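Local coordinates for mandelate racemase/muconate lactonizing enzyme family protein (PDB 3T4W) that probably acts as a lyase of the enolase superfamily, whose members abstract a proton from the carbon next to a substrate carboxylate, at residues Glu29-Ala34 and Leu395-Pro400; Arg43-Val48 and Gly405-Met410; Gln366-Thr371 and Leu387-Asp392; Met23-Leu28 and Leu50-Gly55. All blocks are in the same frame, centred on the assembly; numbering follows the deposited sequence.

Contact 1 (Glu29-Ala34 and Leu395-Pro400)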
loop_
_atom_site.group_PDB
_atom_site.type_symbol
_atom_site.label_atom_id
_atom_site.label_comp_id
_atom_site.label_asym_id
_atom_site.label_seq_id
_atom_site.Cartn_x
_atom_site.Cartn_y
_atom_site.Cartn_z
ATOM N N GLU A 29 -47.578 1.882 18.583
ATOM C CA GLU A 29 -47.553 1.333 19.935
ATOM C C GLU A 29 -46.212 0.665 20.205
ATOM O O GLU A 29 -45.692 -0.075 19.365
ATOM C CB GLU A 29 -48.691 0.336 20.153
ATOM C CG GLU A 29 -49.969 0.968 20.681
ATOM C CD GLU A 29 -51.136 -0.001 20.677
ATOM O OE1 GLU A 29 -50.940 -1.168 21.074
ATOM O OE2 GLU A 29 -52.249 0.400 20.271
ATOM N N VAL A 30 -45.649 0.947 21.374
ATOM C CA VAL A 30 -44.413 0.309 21.802
ATOM C C VAL A 30 -44.737 -0.692 22.894
ATOM O O VAL A 30 -45.490 -0.389 23.819
ATOM C CB VAL A 30 -43.392 1.336 22.343
ATOM C CG1 VAL A 30 -42.258 0.627 23.065
ATOM C CG2 VAL A 30 -42.852 2.188 21.213
ATOM N N ILE A 31 -44.183 -1.892 22.790
ATOM C CA ILE A 31 -44.434 -2.897 23.810
ATOM C C ILE A 31 -43.139 -3.576 24.213
ATOM O O ILE A 31 -42.477 -4.205 23.388
ATOM C CB ILE A 31 -45.409 -3.973 23.323
ATOM C CG1 ILE A 31 -46.758 -3.358 22.942
ATOM C CG2 ILE A 31 -45.575 -5.054 24.382
ATOM C CD1 ILE A 31 -47.674 -4.336 22.215
ATOM N N VAL A 32 -42.785 -3.442 25.486
ATOM C CA VAL A 32 -41.616 -4.115 26.027
ATOM C C VAL A 32 -42.030 -5.387 26.767
ATOM O O VAL A 32 -42.737 -5.340 27.771
ATOM C CB VAL A 32 -40.834 -3.189 26.964
ATOM C CG1 VAL A 32 -39.684 -3.939 27.612
ATOM C CG2 VAL A 32 -40.337 -1.976 26.199
ATOM N N THR A 33 -41.595 -6.530 26.253
ATOM C CA THR A 33 -41.957 -7.806 26.846
ATOM C C THR A 33 -40.706 -8.506 27.351
ATOM O O THR A 33 -39.628 -8.336 26.795
ATOM C CB THR A 33 -42.696 -8.696 25.834
ATOM O OG1 THR A 33 -43.474 -9.677 26.531
ATOM C CG2 THR A 33 -41.708 -9.385 24.903
ATOM N N ALA A 34 -40.847 -9.277 28.420
ATOM C CA ALA A 34 -39.697 -9.934 29.018
ATOM C C ALA A 34 -39.874 -11.442 29.031
ATOM O O ALA A 34 -40.838 -11.957 29.598
ATOM C CB ALA A 34 -39.456 -9.410 30.423
ATOM N N LEU A 395 -50.328 -11.794 25.041
ATOM C CA LEU A 395 -49.282 -12.550 25.730
ATOM C C LEU A 395 -48.048 -11.699 26.059
ATOM O O LEU A 395 -47.474 -11.821 27.143
ATOM C CB LEU A 395 -48.884 -13.780 24.913
ATOM C CG LEU A 395 -47.684 -14.586 25.417
ATOM C CD1 LEU A 395 -47.924 -15.087 26.825
ATOM C CD2 LEU A 395 -47.388 -15.744 24.473
ATOM N N ALA A 396 -47.650 -10.838 25.125
ATOM C CA ALA A 396 -46.516 -9.934 25.328
ATOM C C ALA A 396 -46.769 -8.934 26.453
ATOM O O ALA A 396 -45.881 -8.657 27.268
ATOM C CB ALA A 396 -46.183 -9.199 24.036
ATOM N N ARG A 397 -47.982 -8.389 26.491
ATOM C CA ARG A 397 -48.361 -7.420 27.519
ATOM C C ARG A 397 -48.487 -8.054 28.901
ATOM O O ARG A 397 -48.294 -7.385 29.916
ATOM C CB ARG A 397 -49.658 -6.709 27.132
ATOM C CG ARG A 397 -49.498 -5.768 25.957
ATOM C CD ARG A 397 -50.824 -5.169 25.544
ATOM N NE ARG A 397 -50.681 -4.289 24.389
ATOM C CZ ARG A 397 -50.305 -3.017 24.462
ATOM N NH1 ARG A 397 -50.202 -2.293 23.355
ATOM N NH2 ARG A 397 -50.037 -2.466 25.641
ATOM N N ALA A 398 -48.799 -9.347 28.930
ATOM C CA ALA A 398 -48.827 -10.113 30.173
ATOM C C ALA A 398 -47.423 -10.347 30.741
ATOM O O ALA A 398 -47.267 -10.686 31.917
ATOM C CB ALA A 398 -49.541 -11.439 29.966
ATOM N N HIS A 399 -46.400 -10.172 29.914
ATOM C CA HIS A 399 -45.026 -10.359 30.382
ATOM C C HIS A 399 -44.199 -9.073 30.362
ATOM O O HIS A 399 -43.229 -8.963 29.612
ATOM C CB HIS A 399 -44.327 -11.470 29.596
ATOM C CG HIS A 399 -44.831 -12.842 29.920
ATOM N ND1 HIS A 399 -45.854 -13.446 29.221
ATOM C CD2 HIS A 399 -44.460 -13.724 30.877
ATOM C CE1 HIS A 399 -46.087 -14.642 29.727
ATOM N NE2 HIS A 399 -45.255 -14.836 30.734
ATOM N N PRO A 400 -44.570 -8.104 31.213
ATOM C CA PRO A 400 -43.858 -6.825 31.269
ATOM C C PRO A 400 -42.450 -7.030 31.808
ATOM O O PRO A 400 -42.194 -8.005 32.526
ATOM C CB PRO A 400 -44.663 -6.003 32.290
ATOM C CG PRO A 400 -45.817 -6.859 32.713
ATOM C CD PRO A 400 -45.506 -8.263 32.337
HETATM O O HOH W 1 -45.382 -6.046 28.109
#
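Thr33 and Ala34 close the tight end of this contact, where the end of strand 25-33 meets the chain leaving helix 393-398. The Thr33 hydroxyl donates to Ala396 O at an OG1-O distance of 2.7 Å, in the carbonyl plane and on a lone pair. It gets there because OG1 stands opposite the backbone N (chi1 -158°). Ala396 O is gripped further by His399 N and by a water that also donates to Val32 O. Ala34 N bonds to His399 O (2.7 Å), and Ala34 CB rests 3.7 Å from Pro400 O. The His399 imidazole is turned back on its own segment, ND1 donating to Leu395 O at 3.1 Å with the acceptor in the ring plane.

Toward solvent the contact thins to Glu29 and Arg397. Arg397, extended from CG to NE, reaches back along the strand, and its NH1 forms a salt bridge with Glu29 OE1 (2.6 Å). The oxygen comes in at the guanidinium edge, although carboxylate and guanidinium planes stand 67° apart. Glu393 pairs with Arg397 NE, so the arginine serves two neighbouring carboxylates and probably eases their repulsion. Beneath, the buried Ile31 covers one guanidinium face, its CD1 3.4 Å from Arg397 NH1, and its CG2 meets Ala396 CB, joining this edge to the packed part.

Strand 45-52 bonds to strand 25-33 along its length, and helix 69-83 packs on Val30 and Val32. From the barrel domain, Phe363 and Leu367 of helix 362-367 touch Thr33 and Ala396, making this a junction of the two domains.

Contact 2 (Arg43-Val48 and Gly405-Met410)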
loop_
_atom_site.group_PDB
_atom_site.type_symbol
_atom_site.label_atom_id
_atom_site.label_comp_id
_atom_site.label_asym_id
_atom_site.label_seq_id
_atom_site.Cartn_x
_atom_site.Cartn_y
_atom_site.Cartn_z
ATOM N N ARG A 43 -33.103 -10.052 28.384
ATOM C CA ARG A 43 -33.981 -9.600 29.458
ATOM C C ARG A 43 -35.297 -9.028 28.931
ATOM O O ARG A 43 -36.332 -9.123 29.593
ATOM C CB ARG A 43 -33.271 -8.584 30.360
ATOM C CG ARG A 43 -32.266 -9.205 31.322
ATOM C CD ARG A 43 -31.758 -8.200 32.352
ATOM N NE ARG A 43 -30.923 -8.848 33.361
ATOM C CZ ARG A 43 -29.593 -8.916 33.309
ATOM N NH1 ARG A 43 -28.939 -8.358 32.297
ATOM N NH2 ARG A 43 -28.914 -9.536 34.270
ATOM N N TYR A 44 -35.262 -8.437 27.743
ATOM C CA TYR A 44 -36.476 -7.877 27.162
ATOM C C TYR A 44 -36.375 -7.709 25.655
ATOM O O TYR A 44 -35.287 -7.505 25.120
ATOM C CB TYR A 44 -36.844 -6.543 27.834
ATOM C CG TYR A 44 -35.736 -5.526 27.832
ATOM C CD1 TYR A 44 -35.513 -4.717 26.725
ATOM C CD2 TYR A 44 -34.907 -5.368 28.936
ATOM C CE1 TYR A 44 -34.499 -3.779 26.712
ATOM C CE2 TYR A 44 -33.887 -4.431 28.933
ATOM C CZ TYR A 44 -33.688 -3.639 27.814
ATOM O OH TYR A 44 -32.676 -2.701 27.795
ATOM N N TRP A 45 -37.512 -7.818 24.975
ATOM C CA TRP A 45 -37.591 -7.505 23.555
ATOM C C TRP A 45 -38.415 -6.238 23.357
ATOM O O TRP A 45 -39.487 -6.095 23.947
ATOM C CB TRP A 45 -38.214 -8.667 22.786
ATOM C CG TRP A 45 -37.514 -9.965 23.039
ATOM C CD1 TRP A 45 -36.172 -10.145 23.249
ATOM C CD2 TRP A 45 -38.107 -11.270 23.098
ATOM N NE1 TRP A 45 -35.901 -11.477 23.443
ATOM C CE2 TRP A 45 -37.069 -12.190 23.351
ATOM C CE3 TRP A 45 -39.416 -11.748 22.959
ATOM C CZ2 TRP A 45 -37.298 -13.560 23.475
ATOM C CZ3 TRP A 45 -39.643 -13.111 23.086
ATOM C CH2 TRP A 45 -38.588 -14.000 23.340
ATOM N N ILE A 46 -37.914 -5.310 22.547
ATOM C CA ILE A 46 -38.678 -4.106 22.226
ATOM C C ILE A 46 -39.469 -4.266 20.921
ATOM O O ILE A 46 -38.907 -4.209 19.817
ATOM C CB ILE A 46 -37.785 -2.863 22.157
ATOM C CG1 ILE A 46 -37.021 -2.694 23.474
ATOM C CG2 ILE A 46 -38.622 -1.627 21.892
ATOM C CD1 ILE A 46 -35.788 -1.811 23.372
ATOM N N LEU A 47 -40.776 -4.489 21.058
ATOM C CA LEU A 47 -41.663 -4.586 19.904
ATOM C C LEU A 47 -42.309 -3.234 19.611
ATOM O O LEU A 47 -42.650 -2.478 20.525
ATOM C CB LEU A 47 -42.754 -5.641 20.136
ATOM C CG LEU A 47 -42.320 -6.992 20.715
ATOM C CD1 LEU A 47 -43.535 -7.818 21.072
ATOM C CD2 LEU A 47 -41.409 -7.760 19.758
ATOM N N VAL A 48 -42.458 -2.936 18.327
ATOM C CA VAL A 48 -43.249 -1.806 17.878
ATOM C C VAL A 48 -44.382 -2.361 17.033
ATOM O O VAL A 48 -44.186 -3.282 16.234
ATOM C CB VAL A 48 -42.426 -0.796 17.042
ATOM C CG1 VAL A 48 -41.378 -0.108 17.903
ATOM C CG2 VAL A 48 -41.789 -1.472 15.824
ATOM N N GLY A 405 -31.941 -3.968 34.756
ATOM C CA GLY A 405 -30.842 -4.168 33.834
ATOM C C GLY A 405 -31.087 -3.761 32.393
ATOM O O GLY A 405 -32.191 -3.387 32.010
ATOM N N LEU A 406 -30.031 -3.824 31.591
ATOM C CA LEU A 406 -30.151 -3.626 30.162
ATOM C C LEU A 406 -30.266 -5.003 29.550
ATOM O O LEU A 406 -29.952 -5.999 30.203
ATOM C CB LEU A 406 -28.927 -2.899 29.616
ATOM C CG LEU A 406 -28.790 -1.436 30.038
ATOM C CD1 LEU A 406 -27.427 -0.871 29.630
ATOM C CD2 LEU A 406 -29.943 -0.603 29.464
ATOM N N HIS A 407 -30.733 -5.065 28.309
ATOM C CA HIS A 407 -30.892 -6.336 27.618
ATOM C C HIS A 407 -29.625 -7.178 27.775
ATOM O O HIS A 407 -29.689 -8.400 27.921
ATOM C CB HIS A 407 -31.216 -6.095 26.142
ATOM C CG HIS A 407 -31.503 -7.344 25.369
ATOM N ND1 HIS A 407 -32.493 -8.233 25.729
ATOM C CD2 HIS A 407 -30.941 -7.845 24.242
ATOM C CE1 HIS A 407 -32.527 -9.228 24.862
ATOM N NE2 HIS A 407 -31.594 -9.018 23.950
ATOM N N LEU A 408 -28.478 -6.507 27.757
ATOM C CA LEU A 408 -27.184 -7.148 27.939
ATOM C C LEU A 408 -26.320 -6.215 28.750
ATOM O O LEU A 408 -26.612 -5.027 28.844
ATOM C CB LEU A 408 -26.508 -7.403 26.594
ATOM C CG LEU A 408 -26.896 -8.653 25.817
ATOM C CD1 LEU A 408 -26.422 -8.553 24.374
ATOM C CD2 LEU A 408 -26.302 -9.865 26.498
ATOM N N GLU A 409 -25.246 -6.740 29.326
ATOM C CA GLU A 409 -24.389 -5.918 30.170
ATOM C C GLU A 409 -22.938 -6.377 30.137
ATOM O O GLU A 409 -22.664 -7.576 30.091
ATOM C CB GLU A 409 -24.912 -5.915 31.607
ATOM C CG GLU A 409 -26.064 -4.957 31.837
ATOM C CD GLU A 409 -26.724 -5.137 33.194
ATOM O OE1 GLU A 409 -26.403 -6.130 33.885
ATOM O OE2 GLU A 409 -27.568 -4.286 33.562
ATOM N N MET A 410 -22.016 -5.417 30.149
ATOM C CA MET A 410 -20.593 -5.728 30.263
ATOM C C MET A 410 -20.172 -5.571 31.717
ATOM O O MET A 410 -20.265 -4.482 32.285
ATOM C CB MET A 410 -19.740 -4.835 29.352
ATOM C CG MET A 410 -20.268 -4.714 27.939
ATOM S SD MET A 410 -19.049 -4.135 26.745
ATOM C CE MET A 410 -18.024 -5.595 26.601
#
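Aromatic contacts between Tyr44 and His407 form the middle of this interface. The CB of His407 sits over one face of the phenol ring, 4.2 Å from the Tyr44 ring centroid in a CH-pi contact, displaced toward the rim. The imidazole presents its edge to the same ring, the planes inclined at 56°. Tyr44 offers its face here because its CG lies between the backbone N and the carbonyl carbon (chi1 54°). Trp45 adds a marginal edge contact, its CD1 4.1 Å from His407 CE1.

Hydrogen bonds between the segments are weak. Tyr44 N points almost straight (172°) at His407 ND1, in the imidazole plane, but at 3.4 Å; His407 NE2 is held by a stronger bond to Tyr334 O, and the two bonds help fix the imidazole's rotation. Arg43 NH1 bonds weakly to Leu406 O (3.3 Å), which lies at the guanidinium edge.

Charge adds a looser link: Arg43 NH1 and Glu409 OE1 are 3.7 Å apart, a long salt bridge with the oxygen well off the guanidinium plane. Glu409 OE2 takes a bond from Leu406 N (3.2 Å).

Without the phenol, as with an alanine here in place of Tyr44, His407 CB and the imidazole edge would probably lose the face they rest on, and Leu406 its neighbour at OH.

The C-terminal tail runs beside the start of strand 45-52, itself paired with strands 25-33 and 57-62. Tyr44 touches Pro69 at helix 69-83, Trp45 meets Pro337 of helix 337-349, and Leu406 and Leu408 pack on Ser102 and Phe104 of the second subunit.

Contact 3 (Gln366-Thr371 and Leu387-Asp392)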
loop_
_atom_site.group_PDB
_atom_site.type_symbol
_atom_site.label_atom_id
_atom_site.label_comp_id
_atom_site.label_asym_id
_atom_site.label_seq_id
_atom_site.Cartn_x
_atom_site.Cartn_y
_atom_site.Cartn_z
ATOM N N GLN A 366 -44.589 -19.270 21.175
ATOM C CA GLN A 366 -45.966 -18.863 21.448
ATOM C C GLN A 366 -46.215 -17.381 21.193
ATOM O O GLN A 366 -47.342 -16.969 20.937
ATOM C CB GLN A 366 -46.403 -19.266 22.862
ATOM C CG GLN A 366 -45.506 -18.768 23.969
ATOM C CD GLN A 366 -45.486 -19.716 25.164
ATOM O OE1 GLN A 366 -46.150 -20.755 25.158
ATOM N NE2 GLN A 366 -44.707 -19.367 26.187
ATOM N N LEU A 367 -45.161 -16.583 21.245
ATOM C CA LEU A 367 -45.306 -15.158 21.002
ATOM C C LEU A 367 -45.723 -14.899 19.558
ATOM O O LEU A 367 -46.224 -13.829 19.223
ATOM C CB LEU A 367 -44.010 -14.427 21.324
ATOM C CG LEU A 367 -44.124 -12.909 21.251
ATOM C CD1 LEU A 367 -45.207 -12.429 22.207
ATOM C CD2 LEU A 367 -42.775 -12.257 21.550
ATOM N N ILE A 368 -45.512 -15.889 18.701
ATOM C CA ILE A 368 -45.957 -15.786 17.321
ATOM C C ILE A 368 -46.814 -16.998 16.944
ATOM O O ILE A 368 -46.801 -17.460 15.796
ATOM C CB ILE A 368 -44.766 -15.615 16.349
ATOM C CG1 ILE A 368 -43.827 -16.819 16.420
ATOM C CG2 ILE A 368 -44.009 -14.336 16.658
ATOM C CD1 ILE A 368 -42.811 -16.859 15.294
ATOM N N LYS A 369 -47.552 -17.505 17.929
ATOM C CA LYS A 369 -48.413 -18.673 17.759
ATOM C C LYS A 369 -47.827 -19.730 16.817
ATOM O O LYS A 369 -48.545 -20.318 16.006
ATOM C CB LYS A 369 -49.804 -18.259 17.270
ATOM C CG LYS A 369 -50.522 -17.282 18.166
ATOM C CD LYS A 369 -51.956 -17.095 17.692
ATOM C CE LYS A 369 -52.679 -16.015 18.478
ATOM N NZ LYS A 369 -52.077 -14.686 18.202
ATOM N N SER A 370 -46.524 -19.954 16.919
ATOM C CA SER A 370 -45.854 -21.002 16.149
ATOM C C SER A 370 -45.953 -20.844 14.625
ATOM O O SER A 370 -45.828 -21.824 13.899
ATOM C CB SER A 370 -46.386 -22.377 16.559
ATOM O OG SER A 370 -46.407 -22.507 17.969
ATOM N N THR A 371 -46.163 -19.621 14.143
ATOM C CA THR A 371 -46.362 -19.402 12.710
ATOM C C THR A 371 -45.101 -19.638 11.885
ATOM O O THR A 371 -45.175 -20.036 10.723
ATOM C CB THR A 371 -46.921 -18.001 12.409
ATOM O OG1 THR A 371 -46.102 -17.005 13.035
ATOM C CG2 THR A 371 -48.357 -17.889 12.920
ATOM N N LEU A 387 -44.640 -10.555 7.253
ATOM C CA LEU A 387 -43.631 -11.352 7.944
ATOM C C LEU A 387 -44.111 -12.789 8.151
ATOM O O LEU A 387 -43.313 -13.683 8.462
ATOM C CB LEU A 387 -43.260 -10.715 9.287
ATOM C CG LEU A 387 -42.355 -9.472 9.263
ATOM C CD1 LEU A 387 -42.267 -8.824 10.647
ATOM C CD2 LEU A 387 -40.960 -9.802 8.734
ATOM N N GLY A 388 -45.415 -13.002 7.967
ATOM C CA GLY A 388 -46.005 -14.325 8.062
ATOM C C GLY A 388 -46.298 -14.724 9.496
ATOM O O GLY A 388 -46.364 -15.909 9.820
ATOM N N LEU A 389 -46.489 -13.728 10.354
ATOM C CA LEU A 389 -46.662 -13.969 11.780
ATOM C C LEU A 389 -48.065 -13.703 12.307
ATOM O O LEU A 389 -48.775 -12.826 11.817
ATOM C CB LEU A 389 -45.705 -13.083 12.566
ATOM C CG LEU A 389 -44.239 -13.179 12.181
ATOM C CD1 LEU A 389 -43.439 -12.218 13.049
ATOM C CD2 LEU A 389 -43.770 -14.611 12.346
ATOM N N GLU A 390 -48.447 -14.469 13.322
ATOM C CA GLU A 390 -49.543 -14.086 14.200
ATOM C C GLU A 390 -48.935 -13.689 15.536
ATOM O O GLU A 390 -48.657 -14.549 16.379
ATOM C CB GLU A 390 -50.513 -15.246 14.416
ATOM C CG GLU A 390 -51.586 -15.417 13.351
ATOM C CD GLU A 390 -52.722 -16.310 13.838
ATOM O OE1 GLU A 390 -52.804 -17.471 13.376
ATOM O OE2 GLU A 390 -53.516 -15.861 14.702
ATOM N N VAL A 391 -48.701 -12.397 15.726
ATOM C CA VAL A 391 -48.170 -11.926 16.999
ATOM C C VAL A 391 -49.251 -12.013 18.080
ATOM O O VAL A 391 -50.405 -11.637 17.856
ATOM C CB VAL A 391 -47.630 -10.483 16.895
ATOM C CG1 VAL A 391 -46.856 -10.112 18.145
ATOM C CG2 VAL A 391 -46.739 -10.348 15.684
ATOM N N ASP A 392 -48.884 -12.532 19.244
ATOM C CA ASP A 392 -49.831 -12.633 20.351
ATOM C C ASP A 392 -49.657 -11.455 21.295
ATOM O O ASP A 392 -48.966 -11.548 22.310
ATOM C CB ASP A 392 -49.656 -13.952 21.100
ATOM C CG ASP A 392 -50.723 -14.173 22.165
ATOM O OD1 ASP A 392 -51.375 -13.192 22.587
ATOM O OD2 ASP A 392 -50.897 -15.337 22.589
HETATM O O HOH W 2 -49.934 -17.891 21.531
#
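The carboxylate of Glu390 has the Lys369 chain over one face, with Lys369 CD 3.6 Å from Glu390 OE2. Lys369 NZ lies above the same face, 4.0 Å from Glu390 OE2, a long salt bridge. It also stands over a face of the Asp392 carboxylate, too distant for a salt bridge. Asp392 OD2 accepts from a water that also donates to Gln366 O, and OD1 caps Leu395 N, Asp392 being the N-cap of helix 393-398.

The backbone here ends a helix: with positive phi, Lys369 is the C-prime residue of a Schellman motif closing helix 362-367, and the same residue is the second of a type I' turn from Ile368 to Thr371. One helix therefore finishes where the next begins: Asp392 N bonds to Leu367 O at 3.0 Å, from above the carbonyl plane.

Thr371 locks the turn. With OG1 between its backbone N and carbonyl carbon (chi1 53°), the hydroxyl turns back to donate to Ile368 O (2.9 Å), which Thr371 N also grips, and takes a weak bond from Glu390 N. Its CG2 lies 3.7 Å from Glu390 CB, across that side chain. A valine here would probably leave Glu390 N without this acceptor and Ile368 O with one donor fewer, freeing the turn to shift. Ile368 CD1 meets Leu389 CD2 at 3.8 Å, and these two side chains pack on Pro337 and Ala341 of helix 337-349.

Contact 4 (Met23-Leu28 and Leu50-Gly55)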
loop_
_atom_site.group_PDB
_atom_site.type_symbol
_atom_site.label_atom_id
_atom_site.label_comp_id
_atom_site.label_asym_id
_atom_site.label_seq_id
_atom_site.Cartn_x
_atom_site.Cartn_y
_atom_site.Cartn_z
ATOM N N MET A 23 -51.776 4.510 1.382
ATOM C CA MET A 23 -51.605 4.191 2.764
ATOM C C MET A 23 -50.638 5.151 3.453
ATOM O O MET A 23 -49.559 5.349 2.991
ATOM C CB MET A 23 -50.967 2.825 2.839
ATOM C CG MET A 23 -51.819 1.686 3.110
ATOM S SD MET A 23 -50.876 0.239 3.198
ATOM C CE MET A 23 -49.378 0.679 2.500
ATOM N N LYS A 24 -51.037 5.710 4.586
ATOM C CA LYS A 24 -50.137 6.398 5.470
ATOM C C LYS A 24 -50.030 5.780 6.835
ATOM O O LYS A 24 -50.977 5.395 7.399
ATOM C CB LYS A 24 -50.489 7.856 5.574
ATOM C CG LYS A 24 -50.527 8.539 4.282
ATOM C CD LYS A 24 -51.410 9.712 4.367
ATOM C CE LYS A 24 -51.582 10.362 3.040
ATOM N NZ LYS A 24 -52.605 11.418 3.134
ATOM N N LEU A 25 -48.825 5.722 7.357
ATOM C CA LEU A 25 -48.609 5.334 8.745
ATOM C C LEU A 25 -49.237 6.377 9.655
ATOM O O LEU A 25 -49.038 7.575 9.449
ATOM C CB LEU A 25 -47.117 5.258 9.041
ATOM C CG LEU A 25 -46.300 4.288 8.199
ATOM C CD1 LEU A 25 -44.827 4.539 8.454
ATOM C CD2 LEU A 25 -46.687 2.849 8.508
ATOM N N GLN A 26 -49.996 5.939 10.657
ATOM C CA GLN A 26 -50.598 6.898 11.577
ATOM C C GLN A 26 -50.352 6.571 13.054
ATOM O O GLN A 26 -49.962 7.444 13.821
ATOM C CB GLN A 26 -52.089 7.137 11.260
ATOM C CG GLN A 26 -53.093 6.370 12.099
ATOM C CD GLN A 26 -54.541 6.762 11.787
ATOM O OE1 GLN A 26 -54.797 7.637 10.956
ATOM N NE2 GLN A 26 -55.490 6.110 12.456
ATOM N N ASP A 27 -50.540 5.314 13.436
ATOM C CA ASP A 27 -50.421 4.928 14.840
ATOM C C ASP A 27 -49.136 4.180 15.186
ATOM O O ASP A 27 -48.560 3.467 14.357
ATOM C CB ASP A 27 -51.628 4.097 15.268
ATOM C CG ASP A 27 -52.905 4.893 15.248
ATOM O OD1 ASP A 27 -52.848 6.082 15.641
ATOM O OD2 ASP A 27 -53.953 4.331 14.834
ATOM N N LEU A 28 -48.703 4.343 16.431
ATOM C CA LEU A 28 -47.537 3.636 16.931
ATOM C C LEU A 28 -47.771 3.175 18.353
ATOM O O LEU A 28 -48.128 3.972 19.222
ATOM C CB LEU A 28 -46.300 4.532 16.885
ATOM C CG LEU A 28 -45.269 4.219 17.976
ATOM C CD1 LEU A 28 -44.376 3.068 17.556
ATOM C CD2 LEU A 28 -44.445 5.451 18.318
ATOM N N LEU A 50 -47.126 -1.057 14.347
ATOM C CA LEU A 50 -47.592 0.066 13.546
ATOM C C LEU A 50 -48.918 -0.225 12.852
ATOM O O LEU A 50 -49.214 -1.365 12.500
ATOM C CB LEU A 50 -46.522 0.519 12.546
ATOM C CG LEU A 50 -45.273 1.135 13.186
ATOM C CD1 LEU A 50 -44.254 1.484 12.122
ATOM C CD2 LEU A 50 -45.595 2.359 14.037
ATOM N N THR A 51 -49.718 0.822 12.683
ATOM C CA THR A 51 -50.993 0.731 11.995
ATOM C C THR A 51 -51.117 1.906 11.029
ATOM O O THR A 51 -50.819 3.044 11.391
ATOM C CB THR A 51 -52.162 0.778 12.998
ATOM O OG1 THR A 51 -51.914 -0.136 14.077
ATOM C CG2 THR A 51 -53.489 0.420 12.311
ATOM N N THR A 52 -51.544 1.628 9.803
ATOM C CA THR A 52 -51.763 2.674 8.810
ATOM C C THR A 52 -53.165 3.256 8.943
ATOM O O THR A 52 -53.971 2.769 9.731
ATOM C CB THR A 52 -51.643 2.131 7.380
ATOM O OG1 THR A 52 -52.767 1.285 7.104
ATOM C CG2 THR A 52 -50.345 1.349 7.202
ATOM N N ASP A 53 -53.455 4.284 8.150
ATOM C CA ASP A 53 -54.768 4.909 8.164
ATOM C C ASP A 53 -55.839 3.982 7.608
ATOM O O ASP A 53 -57.025 4.139 7.900
ATOM C CB ASP A 53 -54.761 6.254 7.416
ATOM C CG ASP A 53 -54.180 6.158 6.008
ATOM O OD1 ASP A 53 -53.757 5.060 5.584
ATOM O OD2 ASP A 53 -54.148 7.201 5.317
ATOM N N THR A 54 -55.423 3.005 6.813
ATOM C CA THR A 54 -56.373 2.060 6.257
ATOM C C THR A 54 -56.547 0.855 7.172
ATOM O O THR A 54 -57.259 -0.092 6.839
ATOM C CB THR A 54 -55.985 1.610 4.830
ATOM O OG1 THR A 54 -54.699 0.977 4.849
ATOM C CG2 THR A 54 -55.951 2.804 3.886
ATOM N N GLY A 55 -55.897 0.891 8.330
ATOM C CA GLY A 55 -56.079 -0.150 9.330
ATOM C C GLY A 55 -55.172 -1.367 9.241
ATOM O O GLY A 55 -55.329 -2.323 10.001
#
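Leu50 lays its CD2 methyl against the neighbouring strand, overlapping Leu28 CB at 3.7 Å and passing close to Asp27 O. On the other face of the sheet Thr51 and Asp27 stand side by side, CB to CB 4.1 Å.

Between them the strands are antiparallel but not evenly paired. Gln26 N and Asp27 N both donate to Thr51 O, each at 3.1 Å and in its carbonyl plane. This is a classic beta bulge, which shifts the register by one between Leu25 and Asp27 and turns Gln26 outward, its OE1 3.8 Å from Asp53 CB.

Past the bulge Asp53 takes over. Its backbone N bonds to Lys24 O at 2.8 Å, and its side chain folds back, CG between backbone N and carbonyl carbon (chi1 52°), so that OD1 accepts from Lys24 N at 3.0 Å. Both backbone polar groups of Lys24 are thus held by one residue at the start of the Thr52-Gly55 turn. Beside it, Met23 CG lies 3.4 Å from Thr54 OG1.

Helix 110-130 covers Leu25, Leu50 and Thr52, and Phe80 of helix 69-83 packs on Leu28 and Leu50, while strand 57-62 continues the sheet beyond Leu50.

Along the chain the first segments of contacts 4 and 1 come first, on strand 25-33, followed by those from strand 45-52 in contacts 2 and 4. Much later come both segments of contact 3, then 395-400 and 405-410 of contacts 1 and 2. Three contacts share the antiparallel sheet of the N-terminal domain: contact 4 at its far end, with contacts 1 and 2, whose centres are about 12 Å apart, near the other. The centre of contact 3 lies about 14 Å from that of contact 1, the two touching through Leu367 and Ala396. The C-terminal chain thus returns to the N-terminal domain, as in other enolase-superfamily members, and fastens it to the barrel.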